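Local atomic coordinates of TlmII (Streptoalloteichus hindustanus, PDB entry 4HVM), a protein that takes part in tallysomycin biosynthesis as a condensation-domain protein of the nonribosomal peptide synthetase type, and probably binds phosphopantetheine. Residues 164-167 against 168-171; 15-18 against 19-22; 192-195 against 196-200; 325-328 against 329-333; 144-147 against 148-151. One frame throughout, in Å; residues are numbered along the deposited sequence.

Contact 1. Residues 164-167 against 168-171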
loop_
_atom_site.group_PDB
_atom_site.type_symbol
_atom_site.label_atom_id
_atom_site.label_comp_id
_atom_site.label_asym_id
_atom_site.label_seq_id
_atom_site.Cartn_x
_atom_site.Cartn_y
_atom_site.Cartn_z
ATOM N N ARG A 164 -14.239 13.365 20.078
ATOM C CA ARG A 164 -12.896 13.049 20.552
ATOM C C ARG A 164 -11.830 13.470 19.545
ATOM O O ARG A 164 -10.637 13.251 19.761
ATOM C CB ARG A 164 -12.780 11.553 20.857
ATOM C CG ARG A 164 -13.943 11.014 21.673
ATOM C CD ARG A 164 -13.584 9.721 22.382
ATOM N NE ARG A 164 -14.644 9.293 23.291
ATOM C CZ ARG A 164 -14.504 8.335 24.201
ATOM N NH1 ARG A 164 -13.344 7.703 24.329
ATOM N NH2 ARG A 164 -15.522 8.011 24.986
ATOM N N PHE A 165 -12.265 14.083 18.450
ATOM C CA PHE A 165 -11.346 14.517 17.408
ATOM C C PHE A 165 -10.679 15.842 17.757
ATOM O O PHE A 165 -11.338 16.878 17.853
ATOM C CB PHE A 165 -12.064 14.623 16.064
ATOM C CG PHE A 165 -11.193 15.135 14.952
ATOM C CD1 PHE A 165 -10.167 14.355 14.445
ATOM C CD2 PHE A 165 -11.405 16.389 14.405
ATOM C CE1 PHE A 165 -9.363 14.819 13.417
ATOM C CE2 PHE A 165 -10.604 16.859 13.376
ATOM C CZ PHE A 165 -9.582 16.073 12.882
ATOM N N ARG A 166 -9.366 15.793 17.960
ATOM C CA ARG A 166 -8.570 16.993 18.173
ATOM C C ARG A 166 -7.535 17.118 17.063
ATOM O O ARG A 166 -6.639 16.284 16.953
ATOM C CB ARG A 166 -7.885 16.954 19.539
ATOM C CG ARG A 166 -8.860 16.909 20.703
ATOM C CD ARG A 166 -8.158 17.079 22.042
ATOM N NE ARG A 166 -7.136 16.060 22.261
ATOM C CZ ARG A 166 -6.464 15.907 23.398
ATOM N NH1 ARG A 166 -6.705 16.708 24.427
ATOM N NH2 ARG A 166 -5.550 14.951 23.505
ATOM N N PRO A 167 -7.666 18.161 16.226
ATOM C CA PRO A 167 -6.803 18.369 15.057
ATOM C C PRO A 167 -5.338 18.578 15.431
ATOM O O PRO A 167 -4.450 18.246 14.645
ATOM C CB PRO A 167 -7.369 19.648 14.426
ATOM C CG PRO A 167 -8.766 19.738 14.931
ATOM C CD PRO A 167 -8.715 19.189 16.320
ATOM N N ALA A 168 -5.097 19.123 16.618
ATOM C CA ALA A 168 -3.738 19.385 17.081
ATOM C C ALA A 168 -2.991 18.092 17.391
ATOM O O ALA A 168 -1.761 18.071 17.439
ATOM C CB ALA A 168 -3.755 20.293 18.297
ATOM N N GLN A 169 -3.742 17.018 17.604
ATOM C CA GLN A 169 -3.155 15.710 17.871
ATOM C C GLN A 169 -2.415 15.204 16.637
ATOM O O GLN A 169 -1.475 14.415 16.742
ATOM C CB GLN A 169 -4.246 14.714 18.270
ATOM C CG GLN A 169 -3.757 13.515 19.066
ATOM C CD GLN A 169 -3.627 13.812 20.550
ATOM O OE1 GLN A 169 -3.778 14.954 20.982
ATOM N NE2 GLN A 169 -3.352 12.778 21.337
ATOM N N TYR A 170 -2.850 15.662 15.467
ATOM C CA TYR A 170 -2.240 15.259 14.206
ATOM C C TYR A 170 -1.274 16.329 13.710
ATOM O O TYR A 170 -1.397 17.505 14.056
ATOM C CB TYR A 170 -3.314 15.002 13.142
ATOM C CG TYR A 170 -4.336 13.952 13.524
ATOM C CD1 TYR A 170 -5.464 14.291 14.261
ATOM C CD2 TYR A 170 -4.177 12.622 13.143
ATOM C CE1 TYR A 170 -6.400 13.341 14.614
ATOM C CE2 TYR A 170 -5.111 11.662 13.492
ATOM C CZ TYR A 170 -6.220 12.028 14.227
ATOM O OH TYR A 170 -7.151 11.077 14.576
ATOM N N ARG A 171 -0.317 15.913 12.890
ATOM C CA ARG A 171 0.655 16.830 12.310
ATOM C C ARG A 171 0.326 17.066 10.841
ATOM O O ARG A 171 0.228 16.115 10.065
ATOM C CB ARG A 171 2.063 16.253 12.440
ATOM C CG ARG A 171 3.171 17.195 12.010
ATOM C CD ARG A 171 4.524 16.513 12.124
ATOM N NE ARG A 171 5.632 17.404 11.799
ATOM C CZ ARG A 171 6.883 17.000 11.611
ATOM N NH1 ARG A 171 7.191 15.712 11.706
ATOM N NH2 ARG A 171 7.829 17.885 11.322
#

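Contact 2. Residues 15-18 against 19-22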
loop_
_atom_site.group_PDB
_atom_site.type_symbol
_atom_site.label_atom_id
_atom_site.label_comp_id
_atom_site.label_asym_id
_atom_site.label_seq_id
_atom_site.Cartn_x
_atom_site.Cartn_y
_atom_site.Cartn_z
ATOM N N ARG A 15 4.284 23.533 -3.373
ATOM C CA ARG A 15 5.023 22.585 -4.192
ATOM C C ARG A 15 4.732 21.162 -3.728
ATOM O O ARG A 15 4.520 20.917 -2.542
ATOM C CB ARG A 15 6.522 22.870 -4.110
ATOM C CG ARG A 15 7.352 22.227 -5.210
ATOM C CD ARG A 15 7.039 22.843 -6.565
ATOM N NE ARG A 15 8.077 22.556 -7.553
ATOM C CZ ARG A 15 8.083 21.491 -8.348
ATOM N NH1 ARG A 15 7.103 20.599 -8.279
ATOM N NH2 ARG A 15 9.072 21.318 -9.216
ATOM N N ALA A 16 4.718 20.224 -4.670
ATOM C CA ALA A 16 4.448 18.828 -4.352
ATOM C C ALA A 16 5.680 18.161 -3.757
ATOM O O ALA A 16 6.810 18.517 -4.092
ATOM C CB ALA A 16 3.990 18.080 -5.588
ATOM N N SER A 17 5.457 17.182 -2.886
ATOM C CA SER A 17 6.551 16.463 -2.237
ATOM C C SER A 17 7.241 15.491 -3.195
ATOM O O SER A 17 6.783 15.282 -4.317
ATOM C CB SER A 17 6.053 15.720 -0.994
ATOM O OG SER A 17 5.166 14.670 -1.338
ATOM N N PHE A 18 8.337 14.892 -2.741
ATOM C CA PHE A 18 9.143 14.018 -3.593
ATOM C C PHE A 18 8.464 12.685 -3.923
ATOM O O PHE A 18 8.713 12.097 -4.979
ATOM C CB PHE A 18 10.519 13.788 -2.965
ATOM C CG PHE A 18 10.516 12.816 -1.821
ATOM C CD1 PHE A 18 10.009 13.169 -0.579
ATOM C CD2 PHE A 18 11.038 11.547 -1.988
ATOM C CE1 PHE A 18 10.020 12.260 0.473
ATOM C CE2 PHE A 18 11.053 10.639 -0.948
ATOM C CZ PHE A 18 10.544 10.994 0.285
ATOM N N LEU A 19 7.610 12.210 -3.023
ATOM C CA LEU A 19 6.854 10.984 -3.263
ATOM C C LEU A 19 5.677 11.254 -4.190
ATOM O O LEU A 19 5.262 10.380 -4.952
ATOM C CB LEU A 19 6.362 10.381 -1.946
ATOM C CG LEU A 19 7.445 9.755 -1.059
ATOM C CD1 LEU A 19 6.856 9.262 0.253
ATOM C CD2 LEU A 19 8.174 8.629 -1.788
ATOM N N GLN A 20 5.138 12.467 -4.113
ATOM C CA GLN A 20 4.071 12.893 -5.013
ATOM C C GLN A 20 4.616 13.105 -6.420
ATOM O O GLN A 20 4.008 12.678 -7.399
ATOM C CB GLN A 20 3.412 14.174 -4.503
ATOM C CG GLN A 20 2.554 13.973 -3.271
ATOM C CD GLN A 20 2.001 15.272 -2.738
ATOM O OE1 GLN A 20 2.687 16.294 -2.733
ATOM N NE2 GLN A 20 0.754 15.244 -2.288
ATOM N N ARG A 21 5.765 13.769 -6.509
ATOM C CA ARG A 21 6.450 13.961 -7.783
ATOM C C ARG A 21 6.799 12.620 -8.424
ATOM O O ARG A 21 6.616 12.427 -9.626
ATOM C CB ARG A 21 7.723 14.791 -7.586
ATOM C CG ARG A 21 7.566 16.274 -7.906
ATOM C CD ARG A 21 8.852 17.059 -7.648
ATOM N NE ARG A 21 8.980 17.462 -6.248
ATOM C CZ ARG A 21 9.932 17.039 -5.420
ATOM N NH1 ARG A 21 10.863 16.197 -5.845
ATOM N NH2 ARG A 21 9.956 17.468 -4.165
ATOM N N GLY A 22 7.298 11.696 -7.608
ATOM C CA GLY A 22 7.695 10.384 -8.083
ATOM C C GLY A 22 6.549 9.557 -8.632
ATOM O O GLY A 22 6.645 9.012 -9.731
#

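Contact 3. Residues 192-195 against 196-200. With SO4 (sulfate ion), chain E.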
loop_
_atom_site.group_PDB
_atom_site.type_symbol
_atom_site.label_atom_id
_atom_site.label_comp_id
_atom_site.label_asym_id
_atom_site.label_seq_id
_atom_site.Cartn_x
_atom_site.Cartn_y
_atom_site.Cartn_z
ATOM N N HIS A 192 23.195 7.632 -4.684
ATOM C CA HIS A 192 23.122 7.510 -6.132
ATOM C C HIS A 192 24.265 6.644 -6.643
ATOM O O HIS A 192 24.099 5.872 -7.585
ATOM C CB HIS A 192 23.168 8.886 -6.792
ATOM C CG HIS A 192 22.843 8.864 -8.253
ATOM N ND1 HIS A 192 23.799 8.669 -9.227
ATOM C CD2 HIS A 192 21.665 9.009 -8.905
ATOM C CE1 HIS A 192 23.224 8.697 -10.417
ATOM N NE2 HIS A 192 21.930 8.903 -10.250
ATOM N N ARG A 193 25.426 6.782 -6.013
ATOM C CA ARG A 193 26.582 5.964 -6.356
ATOM C C ARG A 193 26.340 4.497 -6.013
ATOM O O ARG A 193 26.576 3.612 -6.834
ATOM C CB ARG A 193 27.821 6.456 -5.611
ATOM C CG ARG A 193 28.875 7.099 -6.491
ATOM C CD ARG A 193 30.219 7.114 -5.780
ATOM N NE ARG A 193 30.697 5.763 -5.498
ATOM C CZ ARG A 193 31.489 5.443 -4.479
ATOM N NH1 ARG A 193 31.895 6.377 -3.631
ATOM N NH2 ARG A 193 31.871 4.186 -4.302
ATOM N N TRP A 194 25.873 4.258 -4.791
ATOM C CA TRP A 194 25.647 2.910 -4.279
ATOM C C TRP A 194 24.739 2.098 -5.197
ATOM O O TRP A 194 24.978 0.914 -5.432
ATOM C CB TRP A 194 25.040 2.982 -2.875
ATOM C CG TRP A 194 25.031 1.673 -2.132
ATOM C CD1 TRP A 194 26.008 1.193 -1.310
ATOM C CD2 TRP A 194 23.986 0.687 -2.130
ATOM N NE1 TRP A 194 25.642 -0.029 -0.801
ATOM C CE2 TRP A 194 24.406 -0.362 -1.288
ATOM C CE3 TRP A 194 22.741 0.589 -2.761
ATOM C CZ2 TRP A 194 23.627 -1.495 -1.060
ATOM C CZ3 TRP A 194 21.967 -0.540 -2.531
ATOM C CH2 TRP A 194 22.414 -1.565 -1.688
ATOM N N TRP A 195 23.702 2.744 -5.722
ATOM C CA TRP A 195 22.758 2.072 -6.605
ATOM C C TRP A 195 23.268 1.983 -8.039
ATOM O O TRP A 195 22.931 1.047 -8.762
ATOM C CB TRP A 195 21.395 2.763 -6.558
ATOM C CG TRP A 195 20.593 2.396 -5.351
ATOM C CD1 TRP A 195 20.525 3.076 -4.169
ATOM C CD2 TRP A 195 19.752 1.248 -5.202
ATOM N NE1 TRP A 195 19.687 2.424 -3.296
ATOM C CE2 TRP A 195 19.201 1.298 -3.907
ATOM C CE3 TRP A 195 19.410 0.183 -6.042
ATOM C CZ2 TRP A 195 18.324 0.322 -3.431
ATOM C CZ3 TRP A 195 18.541 -0.784 -5.568
ATOM C CH2 TRP A 195 18.008 -0.709 -4.277
ATOM N N SER A 196 24.079 2.954 -8.448
ATOM C CA SER A 196 24.664 2.942 -9.788
ATOM C C SER A 196 25.591 1.749 -9.976
ATOM O O SER A 196 25.704 1.208 -11.075
ATOM C CB SER A 196 25.435 4.236 -10.059
ATOM O OG SER A 196 24.541 5.329 -10.211
ATOM N N ARG A 197 26.247 1.345 -8.894
ATOM C CA ARG A 197 27.196 0.240 -8.930
ATOM C C ARG A 197 26.495 -1.120 -8.924
ATOM O O ARG A 197 27.030 -2.103 -9.439
ATOM C CB ARG A 197 28.171 0.349 -7.752
ATOM C CG ARG A 197 29.149 -0.811 -7.629
ATOM C CD ARG A 197 30.005 -0.704 -6.371
ATOM N NE ARG A 197 31.253 0.022 -6.596
ATOM C CZ ARG A 197 31.410 1.327 -6.401
ATOM N NH1 ARG A 197 30.393 2.065 -5.976
ATOM N NH2 ARG A 197 32.586 1.896 -6.633
ATOM N N ARG A 198 25.293 -1.169 -8.361
ATOM C CA ARG A 198 24.602 -2.442 -8.154
ATOM C C ARG A 198 23.518 -2.771 -9.182
ATOM O O ARG A 198 23.289 -3.941 -9.488
ATOM C CB ARG A 198 24.040 -2.511 -6.734
ATOM C CG ARG A 198 25.110 -2.808 -5.700
ATOM C CD ARG A 198 24.647 -2.511 -4.291
ATOM N NE ARG A 198 25.717 -2.725 -3.320
ATOM C CZ ARG A 198 26.712 -1.869 -3.103
ATOM N NH1 ARG A 198 27.639 -2.150 -2.198
ATOM N NH2 ARG A 198 26.781 -0.734 -3.789
ATOM N N LEU A 199 22.857 -1.744 -9.707
ATOM C CA LEU A 199 21.808 -1.932 -10.713
ATOM C C LEU A 199 22.200 -2.765 -11.948
ATOM O O LEU A 199 21.414 -3.605 -12.390
ATOM C CB LEU A 199 21.203 -0.587 -11.137
ATOM C CG LEU A 199 20.219 0.055 -10.157
ATOM C CD1 LEU A 199 19.719 1.393 -10.682
ATOM C CD2 LEU A 199 19.052 -0.882 -9.873
ATOM N N PRO A 200 23.400 -2.536 -12.520
ATOM C CA PRO A 200 23.755 -3.360 -13.683
ATOM C C PRO A 200 23.959 -4.836 -13.344
ATOM O O PRO A 200 23.833 -5.683 -14.228
ATOM C CB PRO A 200 25.082 -2.751 -14.149
ATOM C CG PRO A 200 25.066 -1.360 -13.633
ATOM C CD PRO A 200 24.380 -1.454 -12.310
HETATM S S SO4 E . 30.027 0.411 -2.051
HETATM O O1 SO4 E . 31.201 -0.018 -2.806
HETATM O O2 SO4 E . 30.285 1.683 -1.375
HETATM O O3 SO4 E . 28.919 0.590 -2.986
HETATM O O4 SO4 E . 29.705 -0.611 -1.058
#

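Contact 4. Residues 325-328 against 329-333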
loop_
_atom_site.group_PDB
_atom_site.type_symbol
_atom_site.label_atom_id
_atom_site.label_comp_id
_atom_site.label_asym_id
_atom_site.label_seq_id
_atom_site.Cartn_x
_atom_site.Cartn_y
_atom_site.Cartn_z
ATOM N N PHE A 325 17.348 -6.593 3.104
ATOM C CA PHE A 325 16.404 -5.505 3.333
ATOM C C PHE A 325 17.055 -4.328 4.048
ATOM O O PHE A 325 16.954 -3.189 3.597
ATOM C CB PHE A 325 15.202 -6.005 4.132
ATOM C CG PHE A 325 14.201 -4.933 4.465
ATOM C CD1 PHE A 325 13.326 -4.454 3.500
ATOM C CD2 PHE A 325 14.126 -4.414 5.746
ATOM C CE1 PHE A 325 12.400 -3.471 3.811
ATOM C CE2 PHE A 325 13.203 -3.435 6.061
ATOM C CZ PHE A 325 12.340 -2.962 5.094
ATOM N N LEU A 326 17.718 -4.607 5.165
ATOM C CA LEU A 326 18.378 -3.561 5.940
ATOM C C LEU A 326 19.490 -2.886 5.143
ATOM O O LEU A 326 19.753 -1.698 5.313
ATOM C CB LEU A 326 18.928 -4.129 7.247
ATOM C CG LEU A 326 17.883 -4.583 8.262
ATOM C CD1 LEU A 326 18.547 -5.219 9.463
ATOM C CD2 LEU A 326 17.035 -3.405 8.688
ATOM N N ASP A 327 20.142 -3.651 4.276
ATOM C CA ASP A 327 21.183 -3.108 3.414
ATOM C C ASP A 327 20.596 -2.063 2.464
ATOM O O ASP A 327 21.200 -1.017 2.220
ATOM C CB ASP A 327 21.856 -4.233 2.625
ATOM C CG ASP A 327 23.197 -3.823 2.043
ATOM O OD1 ASP A 327 23.826 -2.878 2.568
ATOM O OD2 ASP A 327 23.627 -4.458 1.059
ATOM N N ALA A 328 19.409 -2.356 1.941
ATOM C CA ALA A 328 18.710 -1.444 1.044
ATOM C C ALA A 328 18.170 -0.238 1.804
ATOM O O ALA A 328 18.155 0.875 1.284
ATOM C CB ALA A 328 17.578 -2.167 0.330
ATOM N N VAL A 329 17.725 -0.468 3.035
ATOM C CA VAL A 329 17.196 0.603 3.875
ATOM C C VAL A 329 18.299 1.575 4.301
ATOM O O VAL A 329 18.114 2.795 4.257
ATOM C CB VAL A 329 16.468 0.037 5.114
ATOM C CG1 VAL A 329 16.120 1.144 6.090
ATOM C CG2 VAL A 329 15.213 -0.710 4.690
ATOM N N VAL A 330 19.444 1.028 4.705
ATOM C CA VAL A 330 20.601 1.838 5.084
ATOM C C VAL A 330 21.025 2.749 3.935
ATOM O O VAL A 330 21.326 3.928 4.140
ATOM C CB VAL A 330 21.798 0.956 5.517
ATOM C CG1 VAL A 330 23.096 1.750 5.484
ATOM C CG2 VAL A 330 21.561 0.383 6.898
ATOM N N HIS A 331 21.025 2.199 2.724
ATOM C CA HIS A 331 21.382 2.959 1.529
ATOM C C HIS A 331 20.143 3.387 0.748
ATOM O O HIS A 331 20.087 3.250 -0.476
ATOM C CB HIS A 331 22.310 2.138 0.635
ATOM C CG HIS A 331 23.538 1.646 1.334
ATOM N ND1 HIS A 331 23.589 0.432 1.985
ATOM C CD2 HIS A 331 24.758 2.210 1.497
ATOM C CE1 HIS A 331 24.789 0.265 2.511
ATOM N NE2 HIS A 331 25.519 1.330 2.228
ATOM N N TYR A 332 19.160 3.919 1.465
ATOM C CA TYR A 332 17.877 4.280 0.874
ATOM C C TYR A 332 17.993 5.295 -0.257
ATOM O O TYR A 332 18.726 6.280 -0.163
ATOM C CB TYR A 332 16.910 4.792 1.947
ATOM C CG TYR A 332 15.639 5.400 1.394
ATOM C CD1 TYR A 332 14.642 4.598 0.850
ATOM C CD2 TYR A 332 15.432 6.773 1.424
ATOM C CE1 TYR A 332 13.477 5.147 0.345
ATOM C CE2 TYR A 332 14.269 7.333 0.920
ATOM C CZ TYR A 332 13.296 6.512 0.382
ATOM O OH TYR A 332 12.138 7.052 -0.122
ATOM N N LEU A 333 17.266 5.020 -1.334
ATOM C CA LEU A 333 17.099 5.945 -2.444
ATOM C C LEU A 333 15.669 5.763 -2.938
ATOM O O LEU A 333 15.247 4.632 -3.194
ATOM C CB LEU A 333 18.096 5.636 -3.561
ATOM C CG LEU A 333 18.105 6.575 -4.769
ATOM C CD1 LEU A 333 18.708 7.926 -4.409
ATOM C CD2 LEU A 333 18.846 5.947 -5.940
#

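Contact 5. Residues 144-147 against 148-151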
loop_
_atom_site.group_PDB
_atom_site.type_symbol
_atom_site.label_atom_id
_atom_site.label_comp_id
_atom_site.label_asym_id
_atom_site.label_seq_id
_atom_site.Cartn_x
_atom_site.Cartn_y
_atom_site.Cartn_z
ATOM N N LEU A 144 -2.333 11.394 -2.061
ATOM C CA LEU A 144 -2.862 12.139 -0.928
ATOM C C LEU A 144 -2.810 11.291 0.333
ATOM O O LEU A 144 -2.375 11.755 1.382
ATOM C CB LEU A 144 -4.303 12.582 -1.193
ATOM C CG LEU A 144 -4.516 13.659 -2.259
ATOM C CD1 LEU A 144 -5.937 14.186 -2.201
ATOM C CD2 LEU A 144 -3.516 14.790 -2.088
ATOM N N LEU A 145 -3.254 10.044 0.221
ATOM C CA LEU A 145 -3.287 9.135 1.360
ATOM C C LEU A 145 -2.608 7.808 1.038
ATOM O O LEU A 145 -2.953 7.152 0.056
ATOM C CB LEU A 145 -4.735 8.875 1.779
ATOM C CG LEU A 145 -5.606 10.101 2.051
ATOM C CD1 LEU A 145 -7.012 9.681 2.448
ATOM C CD2 LEU A 145 -4.984 10.974 3.124
ATOM N N ASP A 146 -1.641 7.418 1.864
ATOM C CA ASP A 146 -1.041 6.095 1.751
ATOM C C ASP A 146 -1.851 5.084 2.564
ATOM O O ASP A 146 -2.928 5.411 3.067
ATOM C CB ASP A 146 0.432 6.108 2.179
ATOM C CG ASP A 146 0.647 6.714 3.558
ATOM O OD1 ASP A 146 -0.329 6.870 4.321
ATOM O OD2 ASP A 146 1.814 7.028 3.881
ATOM N N ALA A 147 -1.331 3.868 2.692
ATOM C CA ALA A 147 -2.038 2.790 3.381
ATOM C C ALA A 147 -2.468 3.151 4.803
ATOM O O ALA A 147 -3.610 2.910 5.196
ATOM C CB ALA A 147 -1.183 1.525 3.390
ATOM N N ARG A 148 -1.546 3.735 5.562
ATOM C CA ARG A 148 -1.803 4.087 6.952
ATOM C C ARG A 148 -2.752 5.275 7.078
ATOM O O ARG A 148 -3.616 5.295 7.956
ATOM C CB ARG A 148 -0.488 4.380 7.678
ATOM C CG ARG A 148 -0.645 4.732 9.152
ATOM C CD ARG A 148 0.708 4.890 9.826
ATOM N NE ARG A 148 0.590 5.220 11.244
ATOM C CZ ARG A 148 1.622 5.341 12.072
ATOM N NH1 ARG A 148 2.858 5.155 11.626
ATOM N NH2 ARG A 148 1.421 5.644 13.347
ATOM N N SER A 149 -2.591 6.260 6.199
ATOM C CA SER A 149 -3.380 7.490 6.267
ATOM C C SER A 149 -4.871 7.258 6.036
ATOM O O SER A 149 -5.705 8.003 6.554
ATOM C CB SER A 149 -2.851 8.527 5.272
ATOM O OG SER A 149 -1.535 8.938 5.617
ATOM N N ARG A 150 -5.204 6.228 5.264
ATOM C CA ARG A 150 -6.601 5.911 4.987
ATOM C C ARG A 150 -7.345 5.561 6.270
ATOM O O ARG A 150 -8.466 6.013 6.488
ATOM C CB ARG A 150 -6.720 4.766 3.979
ATOM C CG ARG A 150 -6.068 5.040 2.636
ATOM C CD ARG A 150 -6.425 3.957 1.627
ATOM N NE ARG A 150 -5.378 3.775 0.627
ATOM C CZ ARG A 150 -4.504 2.773 0.632
ATOM N NH1 ARG A 150 -4.557 1.845 1.578
ATOM N NH2 ARG A 150 -3.582 2.695 -0.317
ATOM N N TYR A 151 -6.714 4.762 7.120
ATOM C CA TYR A 151 -7.325 4.378 8.386
ATOM C C TYR A 151 -7.228 5.489 9.430
ATOM O O TYR A 151 -8.039 5.556 10.355
ATOM C CB TYR A 151 -6.703 3.086 8.908
ATOM C CG TYR A 151 -7.172 1.857 8.172
ATOM C CD1 TYR A 151 -8.497 1.457 8.240
ATOM C CD2 TYR A 151 -6.294 1.090 7.419
ATOM C CE1 TYR A 151 -8.938 0.334 7.574
ATOM C CE2 TYR A 151 -6.728 -0.041 6.749
ATOM C CZ TYR A 151 -8.051 -0.413 6.832
ATOM O OH TYR A 151 -8.491 -1.535 6.170
#

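Contact 1. Residues 164-167 against 168-171
R166 and P167 lead the backbone into a short turn in which Q169 N donates to R166 O at 3.1 Å and Y170 N to P167 O at 3.1 Å, each bond spanning three residues. R166 bends at its third torsion (chi3 -58°), which carries NH2 over to Q169; the amide oxygen OE1 receives it at 3.1 Å in a weak bond, with the guanidinium and amide planes 34° apart. The aromatic pair faces helix 147-161. F165 and Y170 run across each other at about a right angle, CE1 of F165 lying 3.5 Å from CE1 of Y170, and their rings are inclined at 36°. F165 continues onto A156 and A160 of that helix, while the Y170 hydroxyl bonds to Q159 of the same helix. The arrangement is that of a 3-10 turn within the connection between helices 147-161 and 185-198, held against the preceding helix by two aromatic rings.

Contact 2. Residues 15-18 against 19-22
S17 is the N-cap of helix 18-27, and the side chain of Q20, three residues on, accepts from the backbone N of S17. Q20 runs straight beyond CG back toward the N-cap, and OE1 takes S17 N at 2.9 Å on a lone pair, in the carbonyl plane, with an N-H...O angle of 165°. S17 OG, standing between its own N and carbonyl carbon (chi1 67°), adds a weak bond to the same oxygen. The other end of the amide is tied as well, Q20 NE2 donating to M143 O. R21 also folds back toward the residues before the helix. A bend at chi3 (-84°) turns its guanidinium to A16 O, which receives NE at 3.2 Å and NH2 more weakly at 3.3 Å, while one face of the group rests on F18 CA. A methionine here would probably leave A16 O without either donor and set the chain before the helix freer to move. R15 comes near R21 but bonds through NH1 to L76 O. F18 and L19 lie side by side, and L19 CG sits over one face of the F18 ring, 3.8 Å from its centroid.

Contact 3. Residues 192-195 against 196-200
Late in helix 185-198, W194 and R198 form a cation-pi stack one turn apart, on a surface patch that holds a sulfate ion. The guanidinium of R198 lies flat on the indole, its plane 8° from that of the ring, with CZ 3.4 Å from the centroid of the five-membered ring; CD of R198 covers the six-membered ring in turn. H331 stacks on the opposite face of W194, so the indole is sandwiched. The two terminal nitrogens of R198 are both engaged: NH2 reaches W194 O at 2.9 Å, in the carbonyl plane and on a lone pair, and also the sulfate O3 at 2.6 Å, while NH1 donates to sulfate O4 at 2.8 Å. These bonds fix the rotation of the guanidinium and keep it parallel to the ring. R193 and R197, side by side with their guanidinium planes 69° apart, add positive charge round the anion, which probably came from the crystallisation liquor. On another side of the helix L199 CD2 meets the edge of W195 at CE3. S196 carries OG beside its backbone N (chi1 -71°), and N and OG approach H192 O from opposite faces of its carbonyl plane, OG at 2.7 Å.

Contact 4. Residues 325-328 against 329-333
With CG of F325 placed opposite its backbone N (chi1 178°), the ring swings along the helix to V329, whose chi1 of 171° leaves CG2 beside the backbone N and facing that ring. CG2 sits over one face of F325, 3.8 Å from the centroid, in a CH-pi contact. F325 also meets F302 edge-to-face, which places this side of the helix against strand 297-305. H331 has CG beside its backbone N (chi1 -55°), and the ring thereby turns its ND1 edge back. The bond from H331 ND1 to D327 O is 2.8 Å and nearly straight; it lies in the carbonyl plane and close to the imidazole plane. Here the contact marks the C-terminal end of helix 314-330, where H331 is the first residue to leave helical backbone angles. D327 O still receives H331 N at 3.3 Å from above the carbonyl plane, so backbone and side chain share one acceptor. The carboxylate of D327 stands almost perpendicular to the imidazole, with OD1 3.3 Å from H331 CE1, while V330 CG1 lies over a face of the ring. Y332 has partners elsewhere, its hydroxyl bonding to D298 and its carbonyl oxygen to R191.

Contact 5. Residues 144-147 against 148-151
D146 and S149 face each other across the first turn of helix 147-161, the aspartate as N-cap. Its CG stands between the backbone N and the carbonyl carbon (chi1 53°), which swings OD1 round to accept S149 N at 3.0 Å, nearly along the C-O axis. S149 OG lies 2.7 Å from the same OD1 and also takes the backbone N-H of G294. The other carboxylate oxygen, OD2, forms a salt bridge with R284 and accepts from T297 OG1 and L296 N. L145 lays CD2 against the methylene CB of S149 at 3.9 Å. R150 approaches from a different side: its chain extends from CG to NE along the backbone, CG 3.2 Å from D146 O, and a face of its guanidinium covers the start of the helix, over A147 CA. Its NH1 is close to that of R39, and a second sulfate ion, probably from the crystallisation liquor, lies about 4 Å from the R150 side chain. A leucine in place of R150 would probably leave the A147 backbone less covered and take one positive charge from the neighbourhood of that anion. By sequence D146 occupies the aspartate position of the condensation-domain HHxxxD motif, read here as HQMLLD. Gripped by a helix start on one oxygen and an arginine on the other, it probably serves, as in its relatives, to hold the motif loop in shape.

Along the chain the order is contacts 2, 5, 1, 3, 4. Contacts 5 and 1 sit at the start of helix 147-161 and in the loop after it, their centres about 16 Å apart; contact 3 follows on helix 185-198, its centre about 42 Å from that of contact 1. Contacts 3 and 4 are the closest pair, centres about 12 Å apart, and touch: W195 NE1 probably bonds to H331 O. Contact 2, at the start of helix 18-27, touches two others: F18 packs on Y332 of contact 4 and Q20 on L144 of contact 5. Helix ends and turns thus join the motif loop near the chain's centre to helices 185-198 and 314-330.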